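Local coordinates for YscQ-C, type III secretion protein (Yersinia pseudotuberculosis, PDB 3UEP) that serves as a component of the Yop type III secretion machinery, this chain being the C-terminal FliN-like part made from an internal translation start, at residues Phe25-Gln30 against Ile46-Pro51; Leu65-Leu70 against Ile81-Glu86. All coordinates share one frame; numbering follows the deposited sequence.

Contact 1. Residues Phe25-Gln30 against Ile46-Pro51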
loop_
_atom_site.group_PDB
_atom_site.type_symbol
_atom_site.label_atom_id
_atom_site.label_comp_id
_atom_site.label_asym_id
_atom_site.label_seq_id
_atom_site.Cartn_x
_atom_site.Cartn_y
_atom_site.Cartn_z
ATOM N N PHE A 25 -4.267 1.644 -0.072
ATOM C CA PHE A 25 -3.407 2.825 -0.162
ATOM C C PHE A 25 -2.023 2.450 0.325
ATOM O O PHE A 25 -1.871 1.974 1.443
ATOM C CB PHE A 25 -3.974 3.988 0.684
ATOM C CG PHE A 25 -5.416 4.352 0.336
ATOM C CD1 PHE A 25 -5.692 5.302 -0.638
ATOM C CD2 PHE A 25 -6.487 3.721 0.972
ATOM C CE1 PHE A 25 -7.010 5.624 -0.974
ATOM C CE2 PHE A 25 -7.819 4.035 0.640
ATOM C CZ PHE A 25 -8.079 4.992 -0.330
ATOM N N GLU A 26 -1.013 2.667 -0.509
ATOM C CA GLU A 26 0.334 2.240 -0.194
ATOM C C GLU A 26 1.305 3.400 -0.219
ATOM O O GLU A 26 1.193 4.278 -1.067
ATOM C CB GLU A 26 0.804 1.198 -1.214
ATOM C CG GLU A 26 0.198 -0.160 -1.029
ATOM C CD GLU A 26 0.748 -1.188 -2.014
ATOM O OE1 GLU A 26 1.446 -0.796 -2.979
ATOM O OE2 GLU A 26 0.480 -2.391 -1.813
ATOM N N VAL A 27 2.283 3.382 0.686
ATOM C CA VAL A 27 3.314 4.415 0.704
ATOM C C VAL A 27 4.707 3.805 0.678
ATOM O O VAL A 27 4.916 2.690 1.136
ATOM C CB VAL A 27 3.216 5.295 1.959
ATOM C CG1 VAL A 27 1.935 6.065 1.946
ATOM C CG2 VAL A 27 3.290 4.422 3.204
ATOM N N GLY A 28 5.664 4.549 0.147
ATOM C CA GLY A 28 7.048 4.181 0.312
ATOM C C GLY A 28 7.581 3.217 -0.717
ATOM O O GLY A 28 6.850 2.767 -1.616
ATOM N N ARG A 29 8.875 2.915 -0.567
ATOM C CA ARG A 29 9.638 2.110 -1.515
ATOM C C ARG A 29 8.938 0.806 -1.798
ATOM O O ARG A 29 8.012 0.400 -1.087
ATOM C CB ARG A 29 10.987 1.688 -0.902
ATOM C CG ARG A 29 10.818 0.723 0.289
ATOM C CD ARG A 29 11.880 0.925 1.343
ATOM N NE ARG A 29 13.193 0.619 0.799
ATOM C CZ ARG A 29 14.340 0.839 1.430
ATOM N NH1 ARG A 29 14.343 1.377 2.646
ATOM N NH2 ARG A 29 15.485 0.521 0.838
ATOM N N GLN A 30 9.407 0.126 -2.827
ATOM C CA GLN A 30 8.798 -1.131 -3.202
ATOM C C GLN A 30 9.858 -2.218 -3.316
ATOM O O GLN A 30 9.546 -3.332 -3.739
ATOM C CB GLN A 30 8.001 -0.972 -4.504
ATOM C CG GLN A 30 6.941 0.164 -4.474
ATOM C CD GLN A 30 6.126 0.247 -5.768
ATOM O OE1 GLN A 30 5.219 -0.560 -6.000
ATOM N NE2 GLN A 30 6.459 1.220 -6.621
ATOM N N ILE A 46 12.460 1.027 9.187
ATOM C CA ILE A 46 12.631 1.069 7.755
ATOM C C ILE A 46 12.352 2.471 7.289
ATOM O O ILE A 46 11.310 3.055 7.607
ATOM C CB ILE A 46 11.671 0.137 7.010
ATOM C CG1 ILE A 46 11.881 -1.306 7.445
ATOM C CG2 ILE A 46 11.878 0.254 5.496
ATOM C CD1 ILE A 46 10.863 -2.281 6.773
ATOM N N ASP A 47 13.305 3.017 6.551
ATOM C CA ASP A 47 13.091 4.278 5.893
ATOM C C ASP A 47 12.297 3.972 4.619
ATOM O O ASP A 47 12.690 3.099 3.840
ATOM C CB ASP A 47 14.437 4.891 5.557
ATOM C CG ASP A 47 14.306 6.209 4.865
ATOM O OD1 ASP A 47 13.566 7.066 5.379
ATOM O OD2 ASP A 47 14.927 6.371 3.797
ATOM N N LEU A 48 11.178 4.669 4.424
ATOM C CA LEU A 48 10.300 4.419 3.283
ATOM C C LEU A 48 10.724 5.186 2.029
ATOM O O LEU A 48 10.054 5.114 0.998
ATOM C CB LEU A 48 8.850 4.771 3.633
ATOM C CG LEU A 48 8.150 3.918 4.696
ATOM C CD1 LEU A 48 6.683 4.264 4.766
ATOM C CD2 LEU A 48 8.303 2.450 4.377
ATOM N N THR A 49 11.828 5.926 2.124
ATOM C CA THR A 49 12.358 6.689 0.994
ATOM C C THR A 49 11.343 7.700 0.471
ATOM O O THR A 49 11.175 7.851 -0.735
ATOM C CB THR A 49 12.791 5.762 -0.167
ATOM O OG1 THR A 49 13.459 4.609 0.357
ATOM C CG2 THR A 49 13.720 6.484 -1.125
ATOM N N THR A 50 10.660 8.383 1.381
ATOM C CA THR A 50 9.713 9.438 1.009
ATOM C C THR A 50 9.541 10.401 2.179
ATOM O O THR A 50 9.709 10.007 3.332
ATOM C CB THR A 50 8.316 8.879 0.599
ATOM O OG1 THR A 50 7.831 7.977 1.604
ATOM C CG2 THR A 50 8.380 8.158 -0.749
ATOM N N PRO A 51 9.200 11.671 1.893
ATOM C CA PRO A 51 8.993 12.627 2.989
ATOM C C PRO A 51 7.777 12.222 3.820
ATOM O O PRO A 51 7.135 11.212 3.506
ATOM C CB PRO A 51 8.730 13.954 2.260
ATOM C CG PRO A 51 9.179 13.738 0.845
ATOM C CD PRO A 51 8.956 12.283 0.574
#
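Gly28 and Arg29 meet Leu48 and its neighbours in a polar, backbone-led contact between two strand ends: the chain leaving strand 20-27 runs against the end of strand 45-48, where it turns a corner at Thr49 and Thr50. The touching parts run 107° apart, and no regular strand pairing joins them. Instead, the carbonyl of Leu48 takes the amide of the turning chain, with Arg29 N to Leu48 O at 2.9 Å, the bond bent and the donor tilted from the carbonyl plane. Gly28 CA comes within 3.2 Å of that same oxygen. With no side chain, Gly28 can sit this close against Leu48, at a positive phi (87°) that glycine readily accepts.

Arg29 adds the second bond. Its CG lies between the backbone N and the carbonyl carbon (chi1 66°), and bends at chi2 and chi3 lay the chain along the strand end, bringing NH1 2.7 Å from Asp47 O, in the plane of that carbonyl. The guanidinium carries Thr49 OG1 over one face, 3.8 Å above its plane, while Ile46 CG2 approaches NH1 obliquely. The Asp47 carboxylate is not in contact with it, so the arginine is held here by a main-chain oxygen. On the buried side, Val27 CG2 packs against Leu48 CD1 at 3.7 Å; Val27 and Leu48 also pack on Val27 and Phe25 of the second subunit. Strand 20-27 pairs antiparallel with a strand of that subunit, consistent with the intertwined dimer of FliN-type C-terminal domains.

Contact 2. Residues Leu65-Leu70 against Ile81-Glu86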
loop_
_atom_site.group_PDB
_atom_site.type_symbol
_atom_site.label_atom_id
_atom_site.label_comp_id
_atom_site.label_asym_id
_atom_site.label_seq_id
_atom_site.Cartn_x
_atom_site.Cartn_y
_atom_site.Cartn_z
ATOM N N LEU A 65 -4.297 2.449 -9.583
ATOM C CA LEU A 65 -5.437 3.269 -9.969
ATOM C C LEU A 65 -5.068 4.752 -9.972
ATOM O O LEU A 65 -5.684 5.555 -10.658
ATOM C CB LEU A 65 -6.589 3.009 -8.995
ATOM C CG LEU A 65 -7.879 3.812 -9.070
ATOM C CD1 LEU A 65 -8.752 3.234 -10.150
ATOM C CD2 LEU A 65 -8.588 3.733 -7.740
ATOM N N GLY A 66 -4.063 5.123 -9.192
ATOM C CA GLY A 66 -3.665 6.515 -9.126
ATOM C C GLY A 66 -2.686 6.821 -8.018
ATOM O O GLY A 66 -2.253 5.921 -7.287
ATOM N N HIS A 67 -2.347 8.099 -7.894
ATOM C CA HIS A 67 -1.304 8.551 -6.973
ATOM C C HIS A 67 -1.834 9.726 -6.159
ATOM O O HIS A 67 -2.664 10.500 -6.628
ATOM C CB HIS A 67 -0.045 8.980 -7.730
ATOM C CG HIS A 67 0.486 7.944 -8.677
ATOM N ND1 HIS A 67 1.523 7.092 -8.349
ATOM C CD2 HIS A 67 0.144 7.643 -9.954
ATOM C CE1 HIS A 67 1.792 6.307 -9.379
ATOM N NE2 HIS A 67 0.970 6.623 -10.365
ATOM N N GLY A 68 -1.350 9.843 -4.932
ATOM C CA GLY A 68 -1.831 10.845 -4.012
ATOM C C GLY A 68 -0.761 11.204 -2.997
ATOM O O GLY A 68 0.388 10.790 -3.112
ATOM N N ARG A 69 -1.160 11.955 -1.983
ATOM C CA ARG A 69 -0.245 12.436 -0.967
ATOM C C ARG A 69 -0.851 12.201 0.410
ATOM O O ARG A 69 -2.038 12.455 0.612
ATOM C CB ARG A 69 -0.019 13.928 -1.187
ATOM C CG ARG A 69 0.919 14.592 -0.207
ATOM C CD ARG A 69 1.255 15.989 -0.695
ATOM N NE ARG A 69 0.139 16.912 -0.525
ATOM C CZ ARG A 69 0.081 17.821 0.441
ATOM N NH1 ARG A 69 1.083 17.924 1.312
ATOM N NH2 ARG A 69 -0.973 18.629 0.535
ATOM N N LEU A 70 -0.052 11.712 1.358
ATOM C CA LEU A 70 -0.548 11.565 2.721
ATOM C C LEU A 70 -0.750 12.947 3.309
ATOM O O LEU A 70 0.130 13.794 3.205
ATOM C CB LEU A 70 0.459 10.851 3.605
ATOM C CG LEU A 70 0.618 9.345 3.646
ATOM C CD1 LEU A 70 1.506 9.042 4.845
ATOM C CD2 LEU A 70 -0.722 8.632 3.765
ATOM N N ILE A 81 -5.878 13.147 -3.509
ATOM C CA ILE A 81 -5.636 12.659 -4.863
ATOM C C ILE A 81 -4.880 13.686 -5.693
ATOM O O ILE A 81 -5.166 14.883 -5.630
ATOM C CB ILE A 81 -6.949 12.313 -5.610
ATOM C CG1 ILE A 81 -7.751 11.226 -4.879
ATOM C CG2 ILE A 81 -6.645 11.905 -7.048
ATOM C CD1 ILE A 81 -7.034 9.901 -4.762
ATOM N N GLU A 82 -3.929 13.213 -6.490
ATOM C CA GLU A 82 -3.133 14.106 -7.320
ATOM C C GLU A 82 -3.250 13.759 -8.786
ATOM O O GLU A 82 -3.142 14.625 -9.653
ATOM C CB GLU A 82 -1.662 14.063 -6.886
ATOM C CG GLU A 82 -1.447 14.791 -5.545
ATOM C CD GLU A 82 0.002 14.822 -5.089
ATOM O OE1 GLU A 82 0.806 13.993 -5.577
ATOM O OE2 GLU A 82 0.331 15.674 -4.231
ATOM N N ARG A 83 -3.518 12.489 -9.047
ATOM C CA ARG A 83 -3.453 11.951 -10.394
ATOM C C ARG A 83 -4.164 10.597 -10.437
ATOM O O ARG A 83 -4.064 9.813 -9.500
ATOM C CB ARG A 83 -1.979 11.805 -10.785
ATOM C CG ARG A 83 -1.715 11.486 -12.232
ATOM C CD ARG A 83 -0.216 11.530 -12.522
ATOM N NE ARG A 83 0.570 10.887 -11.473
ATOM C CZ ARG A 83 1.837 10.504 -11.617
ATOM N NH1 ARG A 83 2.469 10.696 -12.765
ATOM N NH2 ARG A 83 2.481 9.933 -10.614
ATOM N N LEU A 84 -4.783 10.281 -11.557
ATOM C CA LEU A 84 -5.479 9.033 -11.732
ATOM C C LEU A 84 -5.042 8.377 -12.953
ATOM O O LEU A 84 -4.884 8.967 -13.939
ATOM C CB LEU A 84 -6.980 9.236 -11.796
ATOM C CG LEU A 84 -7.597 9.798 -10.545
ATOM C CD1 LEU A 84 -8.816 10.453 -10.870
ATOM C CD2 LEU A 84 -7.778 8.841 -9.458
ATOM N N THR A 85 -4.850 7.103 -12.878
ATOM C CA THR A 85 -4.401 6.399 -14.066
ATOM C C THR A 85 -5.516 5.511 -14.634
ATOM O O THR A 85 -6.425 5.076 -13.921
ATOM C CB THR A 85 -3.103 5.591 -13.813
ATOM O OG1 THR A 85 -3.390 4.447 -13.003
ATOM C CG2 THR A 85 -2.064 6.457 -13.107
ATOM N N GLU A 86 -5.451 5.268 -15.934
ATOM C CA GLU A 86 -6.417 4.420 -16.595
ATOM C C GLU A 86 -6.081 2.992 -16.228
ATOM O O GLU A 86 -4.907 2.620 -16.167
ATOM C CB GLU A 86 -6.299 4.609 -18.099
ATOM C CG GLU A 86 -7.533 4.237 -18.878
ATOM C CD GLU A 86 -7.324 4.411 -20.367
ATOM O OE1 GLU A 86 -6.516 3.648 -20.947
ATOM O OE2 GLU A 86 -7.959 5.319 -20.953
HETATM O O HOH W 1 -1.789 17.110 -3.029
#
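His67 and Arg83 stand side by side on one face of the hairpin formed by strands 63-73 and 76-84, pointing the same way. In one of its two conformers Arg83, bent at chi3 (43°) but otherwise extended, brings NH2 over one face of the imidazole, 3.3 Å from His67 CD2 and offset toward the rim. Ring and guanidinium planes lie 46° apart, so the groups overlap at a slant. Thr85 CG2 meets the same ring at its edge, 4.0 Å from CD2.

Beneath them the backbones pair antiparallel. His67 N gives a nearly straight bond to Arg83 O at 2.9 Å, whereas His67 O accepts two amides, Glu82 N at 3.0 Å and Arg83 N at 3.2 Å. Glu82 and Arg83 thus both face His67, a classic beta bulge that shifts the register by one. Thr85 N closes the far end on Leu65 O at 2.8 Å. Gly66 and Gly68 lie opposite Leu84 and Ile81, whose side chains occupy the other face and pack on the second subunit.

From within the bulge, Glu82 reaches obliquely across to Arg69, its carboxylate 16° from the guanidinium plane. In one Arg69 conformer, Glu82 OE2 lies 3.9 Å from NE, a long salt bridge supplemented by a water accepting from NE and donating to OE2. The Arg83 guanidinium, when over His67, may disfavour protonation of the imidazole, although nearby Glu55 could offset this.

Both segments of contact 1 precede those of contact 2 in the sequence, and the centres of the two contacts lie 15 Å apart. Both reach the same four-stranded antiparallel sheet: contact 1 from strand 20-27, outermost within this chain but paired across the dimer interface, contact 2 from strands 63-73 and 76-84, with 55-60 lying between 20-27 and 63-73. They touch directly where Val27 CG1 packs 3.9 Å from Leu70 CG. Contact 1 ties the sheet to strand 45-48, whereas contact 2 joins its last two strands. Each also meets the second subunit, so segments well separated in sequence contribute to one dimer within the FliN-like C-terminal region.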